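PDB 3X17: endoglucanase from Uncultured bacterium, which probably hydrolyses internal beta-1,4-glucosidic bonds of cellulose, as a family 9 glycoside hydrolase with an N-terminal Ig-like domain. Local coordinates for residues A[185-199]-A[274-288]. Numbering follows the deposited sequence.
Sequences TTTAVTAAQLLKAYE and DTAKAAAAWAMAARI
Asp274 meets Thr185 near the N-terminal ends of two nearly parallel helices of the (alpha/alpha)6 barrel, 22° apart. Thr185 OG1 donates a very short hydrogen bond of 2.5 Å to Asp274 OD1, the two side chains crossing at about a right angle, while Asp274 OD2 is held by His245. One turn on, Lys277 lays its aliphatic chain beside Val189, CE 3.7 Å from Val189 CG1, and the bend at chi4 (87°) turns NZ to Asp339, a calcium ligand. Alanines then bring the backbones close: the CA atoms of Ala281 and Ala192 are 5.0 Å apart. Met284 places SD 3.8 Å from Ala192 CB, and its CB helps to form, with Ala281, Ala285 and Ile288, the hole that receives Leu195 as a knob. At the far end, Arg287 NH1 forms a salt bridge with Glu199, 2.9 Å from OE1, and hydrogen-bonds the syn lone pair of OE2 at 3.1 Å, with carboxylate and guanidinium planes only 9° apart. Ile288 CD1 reaches Leu195 CB at 3.7 Å. Lys196 NZ completes a salt-bridge network, meeting Glu199 OE1 from above the carboxylate plane; its second partner Asp386, and Glu346 at Arg287 NH2, probably ease the closeness of the two cations: small residues set the spacing, polar pairs fasten both ends.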
ATOM      1  N   THR A 185      12.446   7.150   0.233  1.00 29.97           N
ATOM      2  CA  THR A 185      11.641   7.211   1.441  1.00 32.03           C
ATOM      3  C   THR A 185      10.437   6.274   1.287  1.00 33.20           C
ATOM      4  O   THR A 185      10.093   5.536   2.204  1.00 34.29           O
ATOM      5  CB  THR A 185      11.198   8.684   1.736  1.00 33.92           C
ATOM      6  OG1 THR A 185      12.365   9.536   1.777  1.00 33.38           O
ATOM      7  CG2 THR A 185      10.454   8.783   3.073  1.00 30.15           C
ATOM      8  N   THR A 186       9.903   6.193   0.073  1.00 33.31           N
ATOM      9  CA  THR A 186       8.808   5.274  -0.230  1.00 31.40           C
ATOM     10  C   THR A 186       9.323   3.902  -0.649  1.00 30.19           C
ATOM     11  O   THR A 186       8.690   2.891  -0.352  1.00 31.57           O
ATOM     12  CB  THR A 186       7.901   5.828  -1.364  1.00 31.16           C
ATOM     13  OG1 THR A 186       8.736   6.371  -2.393  1.00 31.80           O
ATOM     14  CG2 THR A 186       6.942   6.922  -0.840  1.00 30.10           C
ATOM     15  N   THR A 187      10.426   3.868  -1.394  1.00 29.64           N
ATOM     16  CA  THR A 187      10.990   2.612  -1.866  1.00 27.64           C
ATOM     17  C   THR A 187      11.351   1.709  -0.704  1.00 28.37           C
ATOM     18  O   THR A 187      11.088   0.512  -0.752  1.00 27.98           O
ATOM     19  CB  THR A 187      12.268   2.803  -2.761  1.00 27.84           C
ATOM     20  OG1 THR A 187      11.891   3.423  -3.987  1.00 27.21           O
ATOM     21  CG2 THR A 187      12.922   1.417  -3.135  1.00 25.93           C
ATOM     22  N   ALA A 188      11.938   2.283   0.343  1.00 28.63           N
ATOM     23  CA  ALA A 188      12.368   1.495   1.485  1.00 27.12           C
ATOM     24  C   ALA A 188      11.185   0.948   2.291  1.00 29.15           C
ATOM     25  O   ALA A 188      11.123  -0.261   2.559  1.00 30.27           O
ATOM     26  CB  ALA A 188      13.355   2.292   2.360  1.00 26.76           C
ATOM     27  N   VAL A 189      10.154   1.759   2.531  1.00 31.27           N
ATOM     28  CA  VAL A 189       9.005   1.249   3.308  1.00 28.85           C
ATOM     29  C   VAL A 189       8.176   0.289   2.470  1.00 30.58           C
ATOM     30  O   VAL A 189       7.448  -0.555   3.007  1.00 31.43           O
ATOM     31  CB  VAL A 189       8.088   2.372   3.881  1.00 31.56           C
ATOM     32  CG1 VAL A 189       8.874   3.342   4.734  1.00 30.29           C
ATOM     33  CG2 VAL A 189       7.277   3.092   2.783  1.00 29.22           C
ATOM     34  N   THR A 190       8.170   0.517   1.159  1.00 27.85           N
ATOM     35  CA  THR A 190       7.459  -0.354   0.246  1.00 26.93           C
ATOM     36  C   THR A 190       8.132  -1.720   0.245  1.00 28.22           C
ATOM     37  O   THR A 190       7.480  -2.737   0.464  1.00 27.23           O
ATOM     38  CB  THR A 190       7.492   0.235  -1.188  1.00 28.64           C
ATOM     39  OG1 THR A 190       6.640   1.385  -1.225  1.00 32.25           O
ATOM     40  CG2 THR A 190       6.992  -0.790  -2.221  1.00 29.79           C
ATOM     41  N   ALA A 191       9.454  -1.742   0.101  1.00 27.68           N
ATOM     42  CA  ALA A 191      10.166  -3.024   0.062  1.00 30.02           C
ATOM     43  C   ALA A 191       9.982  -3.802   1.380  1.00 29.82           C
ATOM     44  O   ALA A 191       9.731  -5.023   1.378  1.00 30.21           O
ATOM     45  CB  ALA A 191      11.625  -2.810  -0.237  1.00 27.48           C
ATOM     46  N   ALA A 192      10.040  -3.075   2.491  1.00 30.15           N
ATOM     47  CA  ALA A 192       9.844  -3.675   3.832  1.00 29.27           C
ATOM     48  C   ALA A 192       8.480  -4.323   3.922  1.00 29.08           C
ATOM     49  O   ALA A 192       8.345  -5.387   4.512  1.00 31.50           O
ATOM     50  CB  ALA A 192       9.980  -2.620   4.924  1.00 24.95           C
ATOM     51  N   GLN A 193       7.458  -3.643   3.405  1.00 29.13           N
ATOM     52  CA  GLN A 193       6.106  -4.156   3.504  1.00 31.03           C
ATOM     53  C   GLN A 193       5.846  -5.362   2.587  1.00 30.26           C
ATOM     54  O   GLN A 193       5.187  -6.312   2.987  1.00 31.98           O
ATOM     55  CB  GLN A 193       5.054  -3.062   3.306  1.00 29.51           C
ATOM     56  CG  GLN A 193       4.975  -2.038   4.409  1.00 32.02           C
ATOM     57  CD  GLN A 193       4.020  -0.890   4.068  1.00 32.95           C
ATOM     58  OE1 GLN A 193       2.840  -0.926   4.404  1.00 35.99           O
ATOM     59  NE2 GLN A 193       4.546   0.148   3.431  1.00 32.17           N
ATOM     60  N   LEU A 194       6.401  -5.367   1.384  1.00 29.30           N
ATOM     61  CA  LEU A 194       6.336  -6.588   0.574  1.00 28.88           C
ATOM     62  C   LEU A 194       7.062  -7.736   1.278  1.00 29.73           C
ATOM     63  O   LEU A 194       6.600  -8.886   1.273  1.00 29.88           O
ATOM     64  CB  LEU A 194       6.901  -6.360  -0.835  1.00 27.38           C
ATOM     65  CG  LEU A 194       6.284  -5.206  -1.645  1.00 29.70           C
ATOM     66  CD1 LEU A 194       7.019  -5.085  -3.004  1.00 33.65           C
ATOM     67  CD2 LEU A 194       4.756  -5.353  -1.886  1.00 26.80           C
ATOM     68  N   LEU A 195       8.167  -7.419   1.936  1.00 27.38           N
ATOM     69  CA  LEU A 195       8.949  -8.456   2.590  1.00 30.35           C
ATOM     70  C   LEU A 195       8.114  -9.095   3.694  1.00 30.20           C
ATOM     71  O   LEU A 195       8.130 -10.315   3.879  1.00 31.67           O
ATOM     72  CB  LEU A 195      10.235  -7.877   3.201  1.00 29.34           C
ATOM     73  CG  LEU A 195      11.451  -7.771   2.274  1.00 33.04           C
ATOM     74  CD1 LEU A 195      12.539  -6.984   2.996  1.00 22.63           C
ATOM     75  CD2 LEU A 195      11.990  -9.150   1.864  1.00 29.12           C
ATOM     76  N   LYS A 196       7.381  -8.260   4.423  1.00 30.61           N
ATOM     77  CA  LYS A 196       6.585  -8.721   5.561  1.00 30.50           C
ATOM     78  C   LYS A 196       5.406  -9.543   5.080  1.00 29.99           C
ATOM     79  O   LYS A 196       4.996 -10.487   5.745  1.00 31.11           O
ATOM     80  CB  LYS A 196       6.082  -7.502   6.345  1.00 31.22           C
ATOM     81  CG  LYS A 196       5.711  -7.784   7.766  1.00 36.75           C
ATOM     82  CD  LYS A 196       6.876  -8.405   8.540  1.00 37.90           C
ATOM     83  CE  LYS A 196       6.311  -9.222   9.705  1.00 33.73           C
ATOM     84  NZ  LYS A 196       7.385 -10.081  10.298  1.00 35.11           N
ATOM     85  N   ALA A 197       4.780  -9.106   3.982  1.00 29.98           N
ATOM     86  CA  ALA A 197       3.764  -9.909   3.324  1.00 30.24           C
ATOM     87  C   ALA A 197       4.299 -11.320   3.055  1.00 31.77           C
ATOM     88  O   ALA A 197       3.588 -12.308   3.257  1.00 31.97           O
ATOM     89  CB  ALA A 197       3.324  -9.265   2.016  1.00 30.15           C
ATOM     90  N   TYR A 198       5.487 -11.397   2.472  1.00 29.89           N
ATOM     91  CA  TYR A 198       6.029 -12.683   2.131  1.00 32.93           C
ATOM     92  C   TYR A 198       6.345 -13.487   3.381  1.00 31.64           C
ATOM     93  O   TYR A 198       6.000 -14.651   3.470  1.00 33.56           O
ATOM     94  CB  TYR A 198       7.273 -12.595   1.252  1.00 32.22           C
ATOM     95  CG  TYR A 198       7.935 -13.963   1.113  1.00 34.36           C
ATOM     96  CD1 TYR A 198       7.440 -14.908   0.199  1.00 35.44           C
ATOM     97  CD2 TYR A 198       8.918 -14.371   2.010  1.00 33.94           C
ATOM     98  CE1 TYR A 198       8.004 -16.175   0.101  1.00 35.59           C
ATOM     99  CE2 TYR A 198       9.443 -15.664   1.963  1.00 39.08           C
ATOM    100  CZ  TYR A 198       8.978 -16.551   1.015  1.00 35.63           C
ATOM    101  OH  TYR A 198       9.514 -17.796   0.966  1.00 41.26           O
ATOM    102  N   GLU A 199       6.957 -12.842   4.362  1.00 32.28           N
ATOM    103  CA  GLU A 199       7.346 -13.501   5.605  1.00 30.61           C
ATOM    104  C   GLU A 199       6.154 -14.125   6.341  1.00 32.46           C
ATOM    105  O   GLU A 199       6.249 -15.218   6.864  1.00 33.53           O
ATOM    106  CB  GLU A 199       8.032 -12.490   6.532  1.00 31.26           C
ATOM    107  CG  GLU A 199       8.707 -13.123   7.743  1.00 32.13           C
ATOM    108  CD  GLU A 199       9.660 -12.169   8.414  1.00 33.33           C
ATOM    109  OE1 GLU A 199       9.291 -10.983   8.614  1.00 33.57           O
ATOM    110  OE2 GLU A 199      10.777 -12.604   8.773  1.00 35.76           O
ATOM    111  N   ASP A 274      16.211   8.465   5.547  1.00 31.13           N
ATOM    112  CA  ASP A 274      16.401   7.566   4.426  1.00 30.00           C
ATOM    113  C   ASP A 274      17.467   6.539   4.765  1.00 31.17           C
ATOM    114  O   ASP A 274      17.346   5.366   4.390  1.00 31.89           O
ATOM    115  CB  ASP A 274      16.769   8.319   3.135  1.00 29.77           C
ATOM    116  CG  ASP A 274      15.589   9.092   2.543  1.00 33.61           C
ATOM    117  OD1 ASP A 274      14.526   8.471   2.316  1.00 32.75           O
ATOM    118  OD2 ASP A 274      15.744  10.315   2.260  1.00 33.93           O
ATOM    119  N   THR A 275      18.540   6.985   5.414  1.00 30.78           N
ATOM    120  CA  THR A 275      19.630   6.092   5.744  1.00 30.90           C
ATOM    121  C   THR A 275      19.117   4.963   6.683  1.00 32.30           C
ATOM    122  O   THR A 275      19.367   3.762   6.465  1.00 30.80           O
ATOM    123  CB  THR A 275      20.795   6.898   6.382  1.00 32.09           C
ATOM    124  OG1 THR A 275      21.274   7.882   5.446  1.00 31.85           O
ATOM    125  CG2 THR A 275      21.930   5.994   6.777  1.00 30.09           C
ATOM    126  N   ALA A 276      18.292   5.351   7.650  1.00 30.72           N
ATOM    127  CA  ALA A 276      17.745   4.403   8.640  1.00 31.67           C
ATOM    128  C   ALA A 276      16.655   3.498   8.014  1.00 30.23           C
ATOM    129  O   ALA A 276      16.670   2.284   8.208  1.00 32.82           O
ATOM    130  CB  ALA A 276      17.167   5.190   9.844  1.00 29.78           C
ATOM    131  N   LYS A 277      15.752   4.072   7.223  1.00 28.75           N
ATOM    132  CA  LYS A 277      14.793   3.256   6.470  1.00 29.80           C
ATOM    133  C   LYS A 277      15.485   2.203   5.602  1.00 31.15           C
ATOM    134  O   LYS A 277      15.100   1.039   5.609  1.00 29.29           O
ATOM    135  CB  LYS A 277      13.889   4.096   5.581  1.00 30.35           C
ATOM    136  CG  LYS A 277      12.744   4.805   6.296  1.00 29.97           C
ATOM    137  CD  LYS A 277      12.087   5.790   5.329  1.00 26.29           C
ATOM    138  CE  LYS A 277      10.764   6.341   5.846  1.00 24.53           C
ATOM    139  NZ  LYS A 277      11.021   7.555   6.691  1.00 31.89           N
ATOM    140  N   ALA A 278      16.575   2.578   4.935  1.00 29.84           N
ATOM    141  CA  ALA A 278      17.218   1.620   4.054  1.00 30.27           C
ATOM    142  C   ALA A 278      17.912   0.569   4.904  1.00 30.52           C
ATOM    143  O   ALA A 278      17.873  -0.607   4.586  1.00 31.76           O
ATOM    144  CB  ALA A 278      18.213   2.326   3.137  1.00 30.46           C
ATOM    145  N   ALA A 279      18.520   0.994   6.008  1.00 30.56           N
ATOM    146  CA  ALA A 279      19.067   0.044   6.971  1.00 30.76           C
ATOM    147  C   ALA A 279      18.027  -0.977   7.379  1.00 28.96           C
ATOM    148  O   ALA A 279      18.305  -2.163   7.395  1.00 30.62           O
ATOM    149  CB  ALA A 279      19.660   0.760   8.239  1.00 28.70           C
ATOM    150  N   ALA A 280      16.837  -0.514   7.732  1.00 30.27           N
ATOM    151  CA  ALA A 280      15.802  -1.413   8.242  1.00 30.86           C
ATOM    152  C   ALA A 280      15.394  -2.418   7.151  1.00 31.43           C
ATOM    153  O   ALA A 280      15.354  -3.632   7.377  1.00 32.12           O
ATOM    154  CB  ALA A 280      14.580  -0.611   8.755  1.00 29.07           C
ATOM    155  N   ALA A 281      15.175  -1.923   5.947  1.00 30.65           N
ATOM    156  CA  ALA A 281      14.678  -2.790   4.880  1.00 31.42           C
ATOM    157  C   ALA A 281      15.720  -3.819   4.502  1.00 30.33           C
ATOM    158  O   ALA A 281      15.399  -5.004   4.356  1.00 30.18           O
ATOM    159  CB  ALA A 281      14.254  -1.977   3.670  1.00 32.10           C
ATOM    160  N   TRP A 282      16.971  -3.379   4.402  1.00 29.94           N
ATOM    161  CA  TRP A 282      18.088  -4.275   4.123  1.00 31.01           C
ATOM    162  C   TRP A 282      18.255  -5.337   5.221  1.00 31.00           C
ATOM    163  O   TRP A 282      18.634  -6.467   4.928  1.00 31.71           O
ATOM    164  CB  TRP A 282      19.402  -3.510   4.035  1.00 31.00           C
ATOM    165  CG  TRP A 282      19.587  -2.730   2.788  1.00 33.73           C
ATOM    166  CD1 TRP A 282      19.144  -3.056   1.528  1.00 29.13           C
ATOM    167  CD2 TRP A 282      20.285  -1.485   2.661  1.00 29.75           C
ATOM    168  NE1 TRP A 282      19.480  -2.057   0.641  1.00 33.70           N
ATOM    169  CE2 TRP A 282      20.229  -1.111   1.296  1.00 29.88           C
ATOM    170  CE3 TRP A 282      20.911  -0.627   3.574  1.00 27.39           C
ATOM    171  CZ2 TRP A 282      20.795   0.074   0.823  1.00 32.10           C
ATOM    172  CZ3 TRP A 282      21.462   0.572   3.098  1.00 28.44           C
ATOM    173  CH2 TRP A 282      21.423   0.893   1.743  1.00 27.57           C
ATOM    174  N   ALA A 283      18.183  -4.928   6.481  1.00 30.22           N
ATOM    175  CA  ALA A 283      18.310  -5.907   7.580  1.00 30.36           C
ATOM    176  C   ALA A 283      17.163  -6.922   7.559  1.00 28.50           C
ATOM    177  O   ALA A 283      17.367  -8.103   7.826  1.00 29.40           O
ATOM    178  CB  ALA A 283      18.381  -5.220   8.923  1.00 28.36           C
ATOM    179  N   MET A 284      15.942  -6.460   7.285  1.00 30.69           N
ATOM    180  CA  MET A 284      14.860  -7.391   6.973  1.00 31.83           C
ATOM    181  C   MET A 284      15.198  -8.380   5.853  1.00 31.77           C
ATOM    182  O   MET A 284      14.837  -9.535   5.926  1.00 31.41           O
ATOM    183  CB  MET A 284      13.566  -6.648   6.647  1.00 29.31           C
ATOM    184  CG  MET A 284      12.902  -6.070   7.869  1.00 35.82           C
ATOM    185  SD  MET A 284      11.563  -4.962   7.404  1.00 35.73           S
ATOM    186  CE  MET A 284      10.273  -6.172   7.082  1.00 33.65           C
ATOM    187  N   ALA A 285      15.769  -7.892   4.758  1.00 33.57           N
ATOM    188  CA  ALA A 285      16.025  -8.754   3.602  1.00 32.96           C
ATOM    189  C   ALA A 285      17.099  -9.762   3.966  1.00 33.60           C
ATOM    190  O   ALA A 285      17.108 -10.892   3.451  1.00 31.20           O
ATOM    191  CB  ALA A 285      16.471  -7.924   2.395  1.00 32.13           C
ATOM    192  N   ALA A 286      18.037  -9.330   4.807  1.00 32.31           N
ATOM    193  CA  ALA A 286      19.104 -10.219   5.254  1.00 35.40           C
ATOM    194  C   ALA A 286      18.502 -11.448   5.948  1.00 36.16           C
ATOM    195  O   ALA A 286      18.990 -12.560   5.774  1.00 38.20           O
ATOM    196  CB  ALA A 286      20.067  -9.481   6.184  1.00 31.23           C
ATOM    197  N   ARG A 287      17.449 -11.251   6.702  1.00 35.63           N
ATOM    198  CA  ARG A 287      16.807 -12.315   7.412  1.00 35.99           C
ATOM    199  C   ARG A 287      15.996 -13.142   6.450  1.00 35.76           C
ATOM    200  O   ARG A 287      15.999 -14.326   6.512  1.00 34.66           O
ATOM    201  CB  ARG A 287      15.915 -11.760   8.521  1.00 35.26           C
ATOM    202  CG  ARG A 287      14.908 -12.715   9.088  1.00 35.40           C
ATOM    203  CD  ARG A 287      13.581 -12.058   9.328  1.00 44.16           C
ATOM    204  NE  ARG A 287      13.774 -10.821  10.006  1.00 43.93           N
ATOM    205  CZ  ARG A 287      12.974  -9.772   9.982  1.00 37.98           C
ATOM    206  NH1 ARG A 287      11.851  -9.767   9.334  1.00 33.45           N
ATOM    207  NH2 ARG A 287      13.327  -8.724  10.660  1.00 32.19           N
ATOM    208  N   ILE A 288      15.307 -12.493   5.551  1.00 32.10           N
ATOM    209  CA  ILE A 288      14.314 -13.185   4.762  1.00 31.14           C
ATOM    210  C   ILE A 288      14.929 -13.914   3.557  1.00 33.27           C
ATOM    211  O   ILE A 288      14.416 -14.958   3.135  1.00 33.82           O
ATOM    212  CB  ILE A 288      13.171 -12.219   4.355  1.00 29.64           C
ATOM    213  CG1 ILE A 288      12.310 -11.875   5.564  1.00 28.93           C
ATOM    214  CG2 ILE A 288      12.298 -12.800   3.287  1.00 28.13           C
ATOM    215  CD1 ILE A 288      11.414 -10.678   5.327  1.00 26.59           C
TER